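Local coordinates for protein diphosphomevalonate decarboxylase, putative (Trypanosoma brucei, PDB 2HKE) that probably catalyses the ATP-dependent decarboxylation of (R)-5-diphosphomevalonate to isopentenyl diphosphate, a precursor of isoprenoids and sterols in the mevalonate pathway, at residues I17-K22 and T28-T33; D250-C255 and T263-D268; I39-S44 and N297-V302. The protein carries 1 engineered substitution. All blocks are in the same frame, centred on the assembly; numbering follows the deposited sequence.

Contact 1 (I17-K22 and T28-T33); sequences IKYWGK and TLILPT. With SO4 (sulfate ion), chain C.
G21 and T33 supply the one hydrogen bond between I17-K22 and T28-T33: T33 N donates to G21 O over 2.9 Å, with a nearly straight N-H...O angle of 164°, reaching the oxygen from above the carbonyl plane. Next to this bond, the backbones of K22 and P32 form a single beta bridge. Here K22 CA lies 3.2 Å from L31 O in a CA-H...O contact, and P32 CA offers a similar one to G21 O. G21 takes up backbone angles that suit a residue without a side chain.

Apolar packing flanks this backbone pairing. The Y19 side chain crosses the proline ring of P32 at about a right angle, with CD1 4.0 Å from P32 CB, while K22 and I30 run side by side in the same direction, K22 CE 3.7 Å from I30 CD1.

The polar ends converge on a sulfate. The long chain of K22 is extended until it bends at its last torsion (chi4 62°), where NZ turns to donate to Y19 OH at 3.0 Å and to sulfate O1 at 2.6 Å. Y19 OH in turn gives a bond of 2.6 Å to sulfate O4, which lies in the plane of the ring at its edge. With R77, S144, G145 and T200 also bonded to the ion, the site is consistent with a pocket for the substrate's diphosphate.

Both segments belong to the excursion between strands 5-15 and 36-40. Helix 199-209 packs on Y19, K22 and T33 through M203 and L207, and helix 213-234 meets T33 through I217.

Contact 2 (D250-C255 and T263-D268); sequences DLQEIC and TYATED
With chi1 of -76°, C255 places its sulfur beside its own backbone N and facing the loop, and Y264 uses the same kind of first torsion (chi1 -63°) to swing its ring back towards the helix. The backbones come no closer than 6.4 Å, between the CA atoms of C255 and T263, and the side chains bridge the gap. The touching atoms are C255 SG and Y264 CE2, at 4.2 Å. This is a cysteine sulfur-aromatic contact in which SG stands 5.2 Å from the centroid of the Y264 ring and 65° off its normal, an oblique approach. The far end of the ring is fixed separately, because Y264 OH is hydrogen-bonded to the carbonyl oxygen of V197.

One helical turn before C255, Q252 makes the second point of contact. Its chain is extended beyond CG and carries the amide across to the loop, where Q252 NE2 comes within 3.8 Å of A265 CB. A265 directs its methyl group at the helix, and it meets the amide by van der Waals packing. No hydrogen bond joins D250-C255 to T263-D268, and the contact is small, burying 138 Å² in total.

The pairing closes the loop between two consecutive helices of the C-terminal domain, 237-256 and 267-283. T266 is the N-cap of the second helix, its side chain capping a backbone N just past D268. Around the contact, Q252 also touches I273 and A265 touches Y270, both on helix 267-283, while I254, on the same helix as C255, packs against M213 and R216 of helix 213-234.

Contact 3 (I39-S44 and N297-V302); sequences ITLSAS and NCFLFV. With SO4 (sulfate ion), chain E.
F301 and I39 contribute the most buried surface to this contact, with L41 next. The side chains of F301 and I39 come from opposite directions, and the terminal methyl I39 CD1 meets F301 CE1 at 3.7 Å, the isoleucine chain being fully extended (chi2 -179°). The methyl group approaches the ring obliquely and also lies 4.0 Å from F301 CD1. F301 also packs edge-to-face with the ring of F240 of helix 237-256.

L41, two residues on from I39, repeats the pattern more loosely. Its CD1 is at the edge of the F299 ring, near the ring plane, 4.4 Å from F299 CE2. I39, in the strand, and L41, just past its end, both face the second segment, while F299 and F301 lie two residues apart on strand 298-303. No hydrogen bond crosses between I39-S44 and N297-V302, and their backbones stay 10.0 Å apart, between the CA atoms of I39 and F301, a gap filled by side chains from both.

Beyond L41 the first segment turns. S42 OG accepts from S44 N in an ST turn and donates to O2 of a sulfate at 2.6 Å, while A43 N points at O1 of the same ion over 2.9 Å with an angle of 171°. C366 N also bonds this ion.

The contact joins two sheets by plain hydrophobic packing between the N-terminal and C-terminal domains, consistent with the GHMP kinase fold of this family. I39 belongs to strand 36-40 of the N-terminal sheet and F301 to strand 298-303 of the C-terminal one; I14 of strand 5-15 touches both F299 and F301, and V185 and C187 of strand 183-189 pack on L41 and F299, respectively.

In the fold
From the N terminus, contact 1 closes first, folding back the short excursion between strands 5-15 and 36-40 within the N-terminal domain. The chain then enters strand 36-40, where contact 3 opens, and only after some 250 residues does strand 298-303 close it, tying the sheets of the two domains. Contact 2 is nested inside that long loop and closes the loop between two helices of the C-terminal domain; contact 1 is in series with both. Contacts 1 and 2 touch, because W20 packs on L251, I254, C255 and Y264, adding a second junction between the domains. Contact 3 touches neither, its nearest atoms lying about 7 Å from contact 1 and about 6 Å from contact 2.

Contact 1 (I17-K22 and T28-T33)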
ATOM      1  N   ILE A  17      -7.494   6.049  -4.241  1.00 18.41           N
ATOM      2  CA  ILE A  17      -7.608   7.473  -4.053  1.00 18.29           C
ATOM      3  C   ILE A  17      -6.390   7.866  -3.247  1.00 17.80           C
ATOM      4  O   ILE A  17      -6.159   7.401  -2.119  1.00 17.43           O
ATOM      5  CB  ILE A  17      -8.954   7.943  -3.456  1.00 18.67           C
ATOM      6  CG1 ILE A  17     -10.069   7.660  -4.496  1.00 19.70           C
ATOM      7  CG2 ILE A  17      -8.854   9.481  -3.094  1.00 16.73           C
ATOM      8  CD1 ILE A  17     -11.445   7.804  -3.907  1.00 22.24           C
ATOM      9  N   LYS A  18      -5.543   8.639  -3.887  1.00 18.11           N
ATOM     10  CA  LYS A  18      -4.185   8.832  -3.398  1.00 19.04           C
ATOM     11  C   LYS A  18      -3.930   9.761  -2.211  1.00 19.26           C
ATOM     12  O   LYS A  18      -4.478  10.851  -2.133  1.00 19.03           O
ATOM     13  CB  LYS A  18      -3.332   9.300  -4.557  1.00 19.79           C
ATOM     14  CG  LYS A  18      -3.408   8.396  -5.810  1.00 19.15           C
ATOM     15  CD  LYS A  18      -2.821   7.035  -5.498  1.00 16.97           C
ATOM     16  CE  LYS A  18      -2.693   6.152  -6.735  1.00 20.13           C
ATOM     17  NZ  LYS A  18      -2.078   4.786  -6.414  1.00 18.79           N
ATOM     18  N   TYR A  19      -3.018   9.324  -1.342  1.00 18.54           N
ATOM     19  CA  TYR A  19      -2.399  10.166  -0.345  1.00 19.04           C
ATOM     20  C   TYR A  19      -1.178  10.839  -1.015  1.00 18.91           C
ATOM     21  O   TYR A  19      -0.275  10.171  -1.442  1.00 18.33           O
ATOM     22  CB  TYR A  19      -1.957   9.300   0.827  1.00 18.64           C
ATOM     23  CG  TYR A  19      -0.905   9.865   1.778  1.00 18.53           C
ATOM     24  CD1 TYR A  19      -1.027  11.150   2.298  1.00 17.94           C
ATOM     25  CD2 TYR A  19       0.174   9.081   2.201  1.00 20.64           C
ATOM     26  CE1 TYR A  19      -0.072  11.653   3.167  1.00 19.81           C
ATOM     27  CE2 TYR A  19       1.109   9.556   3.095  1.00 17.75           C
ATOM     28  CZ  TYR A  19       1.007  10.835   3.549  1.00 18.84           C
ATOM     29  OH  TYR A  19       1.921  11.292   4.443  1.00 19.39           O
ATOM     30  N   TRP A  20      -1.166  12.176  -1.106  1.00 18.76           N
ATOM     31  CA  TRP A  20      -0.034  12.885  -1.625  1.00 19.15           C
ATOM     32  C   TRP A  20      -0.116  14.297  -1.093  1.00 19.90           C
ATOM     33  O   TRP A  20      -0.782  15.130  -1.652  1.00 20.02           O
ATOM     34  CB  TRP A  20       0.001  12.853  -3.151  1.00 19.58           C
ATOM     35  CG  TRP A  20       1.329  13.252  -3.730  1.00 19.41           C
ATOM     36  CD1 TRP A  20       1.614  14.385  -4.429  1.00 20.91           C
ATOM     37  CD2 TRP A  20       2.492  12.463  -3.743  1.00 18.09           C
ATOM     38  NE1 TRP A  20       2.941  14.382  -4.826  1.00 21.22           N
ATOM     39  CE2 TRP A  20       3.493  13.196  -4.422  1.00 20.58           C
ATOM     40  CE3 TRP A  20       2.821  11.209  -3.214  1.00 19.84           C
ATOM     41  CZ2 TRP A  20       4.779  12.715  -4.572  1.00 22.60           C
ATOM     42  CZ3 TRP A  20       4.132  10.754  -3.361  1.00 19.14           C
ATOM     43  CH2 TRP A  20       5.083  11.515  -4.031  1.00 22.34           C
ATOM     44  N   GLY A  21       0.526  14.510   0.051  1.00 18.82           N
ATOM     45  CA  GLY A  21       0.588  15.778   0.721  1.00 19.85           C
ATOM     46  C   GLY A  21       0.151  15.760   2.177  1.00 20.21           C
ATOM     47  O   GLY A  21      -0.949  15.253   2.507  1.00 20.07           O
ATOM     48  N   LYS A  22       0.977  16.358   3.034  1.00 19.68           N
ATOM     49  CA  LYS A  22       0.613  16.654   4.406  1.00 20.09           C
ATOM     50  C   LYS A  22       0.203  18.125   4.566  1.00 21.36           C
ATOM     51  O   LYS A  22       0.889  19.032   4.057  1.00 19.29           O
ATOM     52  CB  LYS A  22       1.763  16.330   5.350  1.00 20.21           C
ATOM     53  CG  LYS A  22       2.198  14.852   5.294  1.00 21.37           C
ATOM     54  CD  LYS A  22       3.478  14.631   6.054  1.00 19.97           C
ATOM     55  CE  LYS A  22       4.081  13.221   6.000  1.00 21.62           C
ATOM     56  NZ  LYS A  22       4.439  12.827   4.651  1.00 22.38           N
ATOM     57  N   THR A  28       4.815  16.309  11.305  1.00 22.47           N
ATOM     58  CA  THR A  28       5.286  15.435  12.372  1.00 21.71           C
ATOM     59  C   THR A  28       4.219  14.454  12.749  1.00 21.60           C
ATOM     60  O   THR A  28       4.514  13.242  12.879  1.00 21.76           O
ATOM     61  CB  THR A  28       5.707  16.242  13.600  1.00 22.30           C
ATOM     62  OG1 THR A  28       6.755  17.126  13.215  1.00 24.16           O
ATOM     63  CG2 THR A  28       6.182  15.348  14.710  1.00 22.74           C
ATOM     64  N   LEU A  29       3.007  14.973  12.952  1.00 19.95           N
ATOM     65  CA  LEU A  29       1.831  14.122  13.242  1.00 20.54           C
ATOM     66  C   LEU A  29       1.345  13.277  12.073  1.00 19.90           C
ATOM     67  O   LEU A  29       0.625  12.305  12.326  1.00 19.62           O
ATOM     68  CB  LEU A  29       0.660  14.926  13.807  1.00 19.69           C
ATOM     69  CG  LEU A  29       0.945  15.539  15.192  1.00 24.23           C
ATOM     70  CD1 LEU A  29      -0.189  16.451  15.546  1.00 24.89           C
ATOM     71  CD2 LEU A  29       1.101  14.457  16.263  1.00 27.33           C
ATOM     72  N   ILE A  30       1.766  13.588  10.837  1.00 18.77           N
ATOM     73  CA  ILE A  30       1.348  12.837   9.625  1.00 19.47           C
ATOM     74  C   ILE A  30      -0.180  13.031   9.432  1.00 19.69           C
ATOM     75  O   ILE A  30      -0.999  12.101   9.523  1.00 19.63           O
ATOM     76  CB  ILE A  30       1.786  11.342   9.665  1.00 19.17           C
ATOM     77  CG1 ILE A  30       3.226  11.166  10.231  1.00 20.46           C
ATOM     78  CG2 ILE A  30       1.612  10.700   8.264  1.00 18.81           C
ATOM     79  CD1 ILE A  30       4.297  11.935   9.464  1.00 22.37           C
ATOM     80  N   LEU A  31      -0.542  14.268   9.107  1.00 19.05           N
ATOM     81  CA  LEU A  31      -1.923  14.672   8.874  1.00 18.48           C
ATOM     82  C   LEU A  31      -2.027  15.095   7.406  1.00 18.56           C
ATOM     83  O   LEU A  31      -1.269  15.968   6.954  1.00 18.35           O
ATOM     84  CB  LEU A  31      -2.352  15.840   9.799  1.00 18.00           C
ATOM     85  CG  LEU A  31      -1.921  15.704  11.240  1.00 19.40           C
ATOM     86  CD1 LEU A  31      -2.373  16.942  12.011  1.00 24.08           C
ATOM     87  CD2 LEU A  31      -2.533  14.460  11.826  1.00 18.40           C
ATOM     88  N   PRO A  32      -2.877  14.413   6.637  1.00 18.20           N
ATOM     89  CA  PRO A  32      -2.833  14.592   5.204  1.00 18.32           C
ATOM     90  C   PRO A  32      -3.697  15.768   4.731  1.00 19.14           C
ATOM     91  O   PRO A  32      -4.573  16.221   5.482  1.00 19.23           O
ATOM     92  CB  PRO A  32      -3.359  13.289   4.702  1.00 19.22           C
ATOM     93  CG  PRO A  32      -4.387  12.893   5.701  1.00 18.86           C
ATOM     94  CD  PRO A  32      -3.853  13.397   7.022  1.00 18.12           C
ATOM     95  N   THR A  33      -3.443  16.247   3.512  1.00 17.93           N
ATOM     96  CA  THR A  33      -4.310  17.276   2.905  1.00 19.21           C
ATOM     97  C   THR A  33      -5.682  16.767   2.485  1.00 19.55           C
ATOM     98  O   THR A  33      -6.612  17.555   2.309  1.00 18.48           O
ATOM     99  CB  THR A  33      -3.638  17.896   1.667  1.00 19.21           C
ATOM    100  OG1 THR A  33      -3.192  16.854   0.769  1.00 19.95           O
ATOM    101  CG2 THR A  33      -2.449  18.680   2.050  1.00 20.33           C
TER
HETATM  102  S   SO4 C 381       4.905   9.326   4.848  1.00 23.93           S
HETATM  103  O1  SO4 C 381       5.658  10.564   4.830  1.00 24.28           O
HETATM  104  O2  SO4 C 381       4.665   8.877   3.497  1.00 24.08           O
HETATM  105  O3  SO4 C 381       5.657   8.291   5.549  1.00 22.99           O
HETATM  106  O4  SO4 C 381       3.608   9.547   5.493  1.00 23.69           O

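Contact 2 (D250-C255 and T263-D268)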
ATOM      1  N   ASP A 250      -3.687  11.388 -12.384  1.00 20.39           N
ATOM      2  CA  ASP A 250      -3.538  12.693 -11.723  1.00 21.40           C
ATOM      3  C   ASP A 250      -2.269  12.778 -10.871  1.00 21.19           C
ATOM      4  O   ASP A 250      -1.564  13.815 -10.893  1.00 21.27           O
ATOM      5  CB  ASP A 250      -4.768  13.071 -10.900  1.00 22.22           C
ATOM      6  CG  ASP A 250      -5.967  13.542 -11.734  1.00 25.49           C
ATOM      7  OD1 ASP A 250      -5.881  13.712 -12.977  1.00 28.52           O
ATOM      8  OD2 ASP A 250      -7.052  13.788 -11.103  1.00 26.49           O
ATOM      9  N   LEU A 251      -1.932  11.720 -10.138  1.00 19.88           N
ATOM     10  CA  LEU A 251      -0.709  11.735  -9.351  1.00 20.01           C
ATOM     11  C   LEU A 251       0.516  11.825 -10.252  1.00 20.08           C
ATOM     12  O   LEU A 251       1.467  12.574  -9.965  1.00 19.89           O
ATOM     13  CB  LEU A 251      -0.638  10.479  -8.498  1.00 19.76           C
ATOM     14  CG  LEU A 251       0.615  10.296  -7.653  1.00 20.45           C
ATOM     15  CD1 LEU A 251       0.850  11.535  -6.755  1.00 21.90           C
ATOM     16  CD2 LEU A 251       0.502   9.028  -6.771  1.00 21.08           C
ATOM     17  N   GLN A 252       0.481  11.132 -11.393  1.00 19.49           N
ATOM     18  CA  GLN A 252       1.614  11.244 -12.316  1.00 21.45           C
ATOM     19  C   GLN A 252       1.686  12.694 -12.877  1.00 21.53           C
ATOM     20  O   GLN A 252       2.796  13.226 -13.036  1.00 22.46           O
ATOM     21  CB  GLN A 252       1.565  10.188 -13.435  1.00 21.53           C
ATOM     22  CG  GLN A 252       1.943   8.790 -12.904  1.00 22.04           C
ATOM     23  CD  GLN A 252       1.693   7.687 -13.868  1.00 22.55           C
ATOM     24  OE1 GLN A 252       0.886   7.826 -14.822  1.00 22.40           O
ATOM     25  NE2 GLN A 252       2.346   6.550 -13.621  1.00 22.92           N
ATOM     26  N   GLU A 253       0.555  13.307 -13.142  1.00 21.92           N
ATOM     27  CA  GLU A 253       0.551  14.680 -13.661  1.00 23.86           C
ATOM     28  C   GLU A 253       0.996  15.654 -12.595  1.00 23.12           C
ATOM     29  O   GLU A 253       1.715  16.646 -12.900  1.00 22.86           O
ATOM     30  CB  GLU A 253      -0.803  15.056 -14.244  1.00 24.39           C
ATOM     31  CG  GLU A 253      -0.722  16.354 -15.057  1.00 26.03           C
ATOM     32  CD  GLU A 253      -2.078  16.858 -15.582  1.00 31.01           C
ATOM     33  OE1 GLU A 253      -3.113  16.183 -15.363  1.00 39.02           O
ATOM     34  OE2 GLU A 253      -2.094  17.972 -16.188  1.00 38.57           O
ATOM     35  N   ILE A 254       0.571  15.421 -11.358  1.00 21.49           N
ATOM     36  CA  ILE A 254       1.057  16.224 -10.235  1.00 21.63           C
ATOM     37  C   ILE A 254       2.562  16.172 -10.132  1.00 21.32           C
ATOM     38  O   ILE A 254       3.222  17.207 -10.008  1.00 22.23           O
ATOM     39  CB  ILE A 254       0.398  15.807  -8.914  1.00 20.88           C
ATOM     40  CG1 ILE A 254      -1.061  16.280  -8.914  1.00 20.21           C
ATOM     41  CG2 ILE A 254       1.133  16.462  -7.747  1.00 20.42           C
ATOM     42  CD1 ILE A 254      -1.958  15.576  -7.932  1.00 22.73           C
ATOM     43  N   CYS A 255       3.115  14.974 -10.186  1.00 20.39           N
ATOM     44  CA  CYS A 255       4.556  14.801 -10.127  1.00 20.78           C
ATOM     45  C   CYS A 255       5.234  15.528 -11.305  1.00 22.30           C
ATOM     46  O   CYS A 255       6.271  16.154 -11.142  1.00 19.57           O
ATOM     47  CB  CYS A 255       4.896  13.333 -10.084  1.00 21.20           C
ATOM     48  SG  CYS A 255       4.561  12.658  -8.404  1.00 23.57           S
ATOM     49  N   THR A 263       9.702  12.173 -11.282  1.00 26.38           N
ATOM     50  CA  THR A 263       9.375  11.086 -12.211  1.00 26.74           C
ATOM     51  C   THR A 263       9.612   9.757 -11.547  1.00 26.92           C
ATOM     52  O   THR A 263      10.759   9.387 -11.251  1.00 26.54           O
ATOM     53  CB  THR A 263      10.285  11.126 -13.462  1.00 28.65           C
ATOM     54  OG1 THR A 263      10.221  12.447 -14.032  1.00 31.14           O
ATOM     55  CG2 THR A 263       9.824  10.080 -14.474  1.00 29.49           C
ATOM     56  N   TYR A 264       8.529   9.014 -11.315  1.00 24.66           N
ATOM     57  CA  TYR A 264       8.678   7.672 -10.827  1.00 25.15           C
ATOM     58  C   TYR A 264       8.377   6.629 -11.910  1.00 25.36           C
ATOM     59  O   TYR A 264       8.742   5.475 -11.760  1.00 26.34           O
ATOM     60  CB  TYR A 264       7.729   7.471  -9.646  1.00 26.80           C
ATOM     61  CG  TYR A 264       8.024   8.344  -8.466  1.00 25.37           C
ATOM     62  CD1 TYR A 264       9.270   8.343  -7.863  1.00 28.19           C
ATOM     63  CD2 TYR A 264       7.025   9.149  -7.914  1.00 28.01           C
ATOM     64  CE1 TYR A 264       9.523   9.155  -6.724  1.00 30.00           C
ATOM     65  CE2 TYR A 264       7.268   9.940  -6.808  1.00 26.99           C
ATOM     66  CZ  TYR A 264       8.506   9.915  -6.187  1.00 29.72           C
ATOM     67  OH  TYR A 264       8.698  10.731  -5.081  1.00 27.61           O
ATOM     68  N   ALA A 265       7.616   7.021 -12.922  1.00 25.85           N
ATOM     69  CA  ALA A 265       7.207   6.107 -14.001  1.00 25.72           C
ATOM     70  C   ALA A 265       8.334   5.954 -15.015  1.00 26.40           C
ATOM     71  O   ALA A 265       9.117   6.873 -15.218  1.00 26.09           O
ATOM     72  CB  ALA A 265       6.022   6.641 -14.660  1.00 27.07           C
ATOM     73  N   THR A 266       8.414   4.769 -15.611  1.00 25.82           N
ATOM     74  CA  THR A 266       9.318   4.493 -16.717  1.00 24.99           C
ATOM     75  C   THR A 266       8.501   4.298 -17.973  1.00 25.00           C
ATOM     76  O   THR A 266       7.276   4.292 -17.936  1.00 23.94           O
ATOM     77  CB  THR A 266      10.068   3.217 -16.461  1.00 24.60           C
ATOM     78  OG1 THR A 266       9.125   2.121 -16.448  1.00 25.25           O
ATOM     79  CG2 THR A 266      10.867   3.279 -15.137  1.00 25.45           C
ATOM     80  N   GLU A 267       9.161   4.054 -19.100  1.00 24.59           N
ATOM     81  CA  GLU A 267       8.361   3.828 -20.313  1.00 23.77           C
ATOM     82  C   GLU A 267       7.611   2.500 -20.225  1.00 22.97           C
ATOM     83  O   GLU A 267       6.633   2.294 -20.942  1.00 23.07           O
ATOM     84  CB  GLU A 267       9.235   3.853 -21.541  1.00 25.58           C
ATOM     85  CG  GLU A 267       9.725   5.292 -21.934  1.00 29.16           C
ATOM     86  CD  GLU A 267       8.602   6.244 -22.331  1.00 34.28           C
ATOM     87  OE1 GLU A 267       7.556   5.785 -22.885  1.00 34.70           O
ATOM     88  OE2 GLU A 267       8.748   7.483 -22.078  1.00 34.89           O
ATOM     89  N   ASP A 268       8.127   1.564 -19.444  1.00 21.58           N
ATOM     90  CA  ASP A 268       7.372   0.311 -19.190  1.00 21.73           C
ATOM     91  C   ASP A 268       6.054   0.622 -18.474  1.00 20.75           C
ATOM     92  O   ASP A 268       5.000   0.094 -18.858  1.00 20.19           O
ATOM     93  CB  ASP A 268       8.162  -0.659 -18.346  1.00 21.41           C
ATOM     94  CG  ASP A 268       9.264  -1.351 -19.096  1.00 26.76           C
ATOM     95  OD1 ASP A 268       9.262  -1.387 -20.326  1.00 27.83           O
ATOM     96  OD2 ASP A 268      10.154  -1.858 -18.402  1.00 33.81           O
TER

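Contact 3 (I39-S44 and N297-V302)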
ATOM      1  N   ILE A  39      -7.241  -0.561  -0.918  1.00 16.32           N
ATOM      2  CA  ILE A  39      -7.569  -1.963  -0.749  1.00 17.92           C
ATOM      3  C   ILE A  39      -6.425  -2.613  -0.004  1.00 17.79           C
ATOM      4  O   ILE A  39      -5.252  -2.536  -0.395  1.00 19.37           O
ATOM      5  CB  ILE A  39      -7.768  -2.672  -2.112  1.00 17.77           C
ATOM      6  CG1 ILE A  39      -8.938  -2.075  -2.877  1.00 18.51           C
ATOM      7  CG2 ILE A  39      -8.003  -4.216  -1.951  1.00 18.39           C
ATOM      8  CD1 ILE A  39      -9.193  -2.745  -4.183  1.00 19.23           C
ATOM      9  N   THR A  40      -6.762  -3.349   1.048  1.00 18.29           N
ATOM     10  CA  THR A  40      -5.782  -4.104   1.753  1.00 18.18           C
ATOM     11  C   THR A  40      -5.498  -5.432   1.017  1.00 17.73           C
ATOM     12  O   THR A  40      -6.424  -6.101   0.612  1.00 19.47           O
ATOM     13  CB  THR A  40      -6.335  -4.408   3.147  1.00 19.31           C
ATOM     14  OG1 THR A  40      -6.695  -3.176   3.773  1.00 19.52           O
ATOM     15  CG2 THR A  40      -5.299  -5.162   3.957  1.00 18.00           C
ATOM     16  N   LEU A  41      -4.241  -5.772   0.837  1.00 17.83           N
ATOM     17  CA  LEU A  41      -3.860  -6.973   0.119  1.00 19.90           C
ATOM     18  C   LEU A  41      -3.737  -8.135   1.132  1.00 19.92           C
ATOM     19  O   LEU A  41      -3.701  -7.913   2.347  1.00 20.08           O
ATOM     20  CB  LEU A  41      -2.538  -6.776  -0.587  1.00 20.35           C
ATOM     21  CG  LEU A  41      -2.541  -5.812  -1.775  1.00 24.30           C
ATOM     22  CD1 LEU A  41      -1.369  -6.397  -2.680  1.00 27.08           C
ATOM     23  CD2 LEU A  41      -3.848  -5.776  -2.478  1.00 31.01           C
ATOM     24  N   SER A  42      -3.673  -9.353   0.604  1.00 21.76           N
ATOM     25  CA  SER A  42      -3.311 -10.526   1.387  1.00 23.35           C
ATOM     26  C   SER A  42      -1.910 -10.435   1.957  1.00 24.63           C
ATOM     27  O   SER A  42      -1.017  -9.884   1.331  1.00 23.89           O
ATOM     28  CB  SER A  42      -3.412 -11.799   0.530  1.00 24.87           C
ATOM     29  OG  SER A  42      -3.109 -12.935   1.320  1.00 25.31           O
ATOM     30  N   ALA A  43      -1.727 -11.004   3.161  1.00 25.60           N
ATOM     31  CA  ALA A  43      -0.413 -11.133   3.766  1.00 26.70           C
ATOM     32  C   ALA A  43       0.295 -12.398   3.273  1.00 28.57           C
ATOM     33  O   ALA A  43       1.299 -12.780   3.836  1.00 29.37           O
ATOM     34  CB  ALA A  43      -0.527 -11.160   5.302  1.00 27.33           C
ATOM     35  N   SER A  44      -0.248 -13.069   2.269  1.00 29.43           N
ATOM     36  CA  SER A  44       0.479 -14.187   1.686  1.00 30.88           C
ATOM     37  C   SER A  44       0.510 -14.025   0.166  1.00 31.36           C
ATOM     38  O   SER A  44      -0.518 -13.730  -0.447  1.00 32.98           O
ATOM     39  CB  SER A  44      -0.128 -15.529   2.134  1.00 32.04           C
ATOM     40  OG  SER A  44      -0.922 -16.122   1.115  1.00 38.95           O
ATOM     41  N   ASN A 297       5.937   0.361 -10.554  1.00 21.62           N
ATOM     42  CA  ASN A 297       5.134  -0.877 -10.577  1.00 20.95           C
ATOM     43  C   ASN A 297       3.693  -0.547 -10.900  1.00 20.71           C
ATOM     44  O   ASN A 297       3.173   0.478 -10.437  1.00 19.19           O
ATOM     45  CB  ASN A 297       5.149  -1.592  -9.232  1.00 21.11           C
ATOM     46  CG  ASN A 297       6.517  -2.039  -8.784  1.00 20.51           C
ATOM     47  OD1 ASN A 297       7.400  -2.300  -9.580  1.00 22.30           O
ATOM     48  ND2 ASN A 297       6.675  -2.166  -7.458  1.00 21.96           N
ATOM     49  N   CYS A 298       3.065  -1.419 -11.661  1.00 20.47           N
ATOM     50  CA  CYS A 298       1.705  -1.258 -12.064  1.00 19.88           C
ATOM     51  C   CYS A 298       0.799  -2.203 -11.264  1.00 19.81           C
ATOM     52  O   CYS A 298       0.795  -3.456 -11.449  1.00 20.06           O
ATOM     53  CB  CYS A 298       1.576  -1.552 -13.529  1.00 21.09           C
ATOM     54  SG  CYS A 298      -0.059  -1.196 -14.220  1.00 21.41           S
ATOM     55  N   PHE A 299      -0.007  -1.600 -10.410  1.00 18.58           N
ATOM     56  CA  PHE A 299      -1.044  -2.354  -9.711  1.00 17.58           C
ATOM     57  C   PHE A 299      -2.198  -2.461 -10.671  1.00 17.45           C
ATOM     58  O   PHE A 299      -2.370  -1.586 -11.549  1.00 19.90           O
ATOM     59  CB  PHE A 299      -1.420  -1.644  -8.439  1.00 18.72           C
ATOM     60  CG  PHE A 299      -0.469  -1.913  -7.319  1.00 18.31           C
ATOM     61  CD1 PHE A 299       0.702  -1.183  -7.197  1.00 22.70           C
ATOM     62  CD2 PHE A 299      -0.722  -2.958  -6.432  1.00 21.60           C
ATOM     63  CE1 PHE A 299       1.605  -1.481  -6.146  1.00 22.70           C
ATOM     64  CE2 PHE A 299       0.145  -3.258  -5.371  1.00 21.78           C
ATOM     65  CZ  PHE A 299       1.306  -2.492  -5.236  1.00 23.43           C
ATOM     66  N   LEU A 300      -2.936  -3.560 -10.598  1.00 16.33           N
ATOM     67  CA  LEU A 300      -4.047  -3.780 -11.508  1.00 16.47           C
ATOM     68  C   LEU A 300      -5.200  -4.254 -10.686  1.00 17.65           C
ATOM     69  O   LEU A 300      -4.988  -5.033  -9.745  1.00 19.05           O
ATOM     70  CB  LEU A 300      -3.701  -4.875 -12.515  1.00 17.50           C
ATOM     71  CG  LEU A 300      -2.576  -4.525 -13.456  1.00 18.18           C
ATOM     72  CD1 LEU A 300      -1.975  -5.806 -14.025  1.00 22.85           C
ATOM     73  CD2 LEU A 300      -3.071  -3.561 -14.588  1.00 20.82           C
ATOM     74  N   PHE A 301      -6.386  -3.821 -11.042  1.00 16.33           N
ATOM     75  CA  PHE A 301      -7.599  -4.349 -10.440  1.00 17.14           C
ATOM     76  C   PHE A 301      -8.406  -5.003 -11.541  1.00 17.13           C
ATOM     77  O   PHE A 301      -8.523  -4.456 -12.656  1.00 17.04           O
ATOM     78  CB  PHE A 301      -8.427  -3.239  -9.838  1.00 17.75           C
ATOM     79  CG  PHE A 301      -7.697  -2.413  -8.833  1.00 18.16           C
ATOM     80  CD1 PHE A 301      -7.208  -2.983  -7.663  1.00 23.20           C
ATOM     81  CD2 PHE A 301      -7.488  -1.075  -9.048  1.00 24.61           C
ATOM     82  CE1 PHE A 301      -6.523  -2.213  -6.722  1.00 20.99           C
ATOM     83  CE2 PHE A 301      -6.788  -0.298  -8.094  1.00 24.10           C
ATOM     84  CZ  PHE A 301      -6.324  -0.885  -6.926  1.00 20.59           C
ATOM     85  N   VAL A 302      -9.013  -6.138 -11.225  1.00 17.45           N
ATOM     86  CA  VAL A 302      -9.748  -6.902 -12.216  1.00 17.74           C
ATOM     87  C   VAL A 302     -10.683  -7.827 -11.465  1.00 17.94           C
ATOM     88  O   VAL A 302     -10.376  -8.219 -10.345  1.00 19.04           O
ATOM     89  CB  VAL A 302      -8.757  -7.731 -13.091  1.00 17.56           C
ATOM     90  CG1 VAL A 302      -7.985  -8.752 -12.248  1.00 17.59           C
ATOM     91  CG2 VAL A 302      -9.479  -8.411 -14.277  1.00 17.47           C
TER
HETATM   92  S   SO4 E 383      -4.970 -12.738   4.329  1.00 35.58           S
HETATM   93  O1  SO4 E 383      -3.868 -11.907   4.815  1.00 32.32           O
HETATM   94  O2  SO4 E 383      -4.399 -13.714   3.393  1.00 37.28           O
HETATM   95  O3  SO4 E 383      -5.484 -13.488   5.488  1.00 38.42           O
HETATM   96  O4  SO4 E 383      -6.056 -12.096   3.570  1.00 35.23           O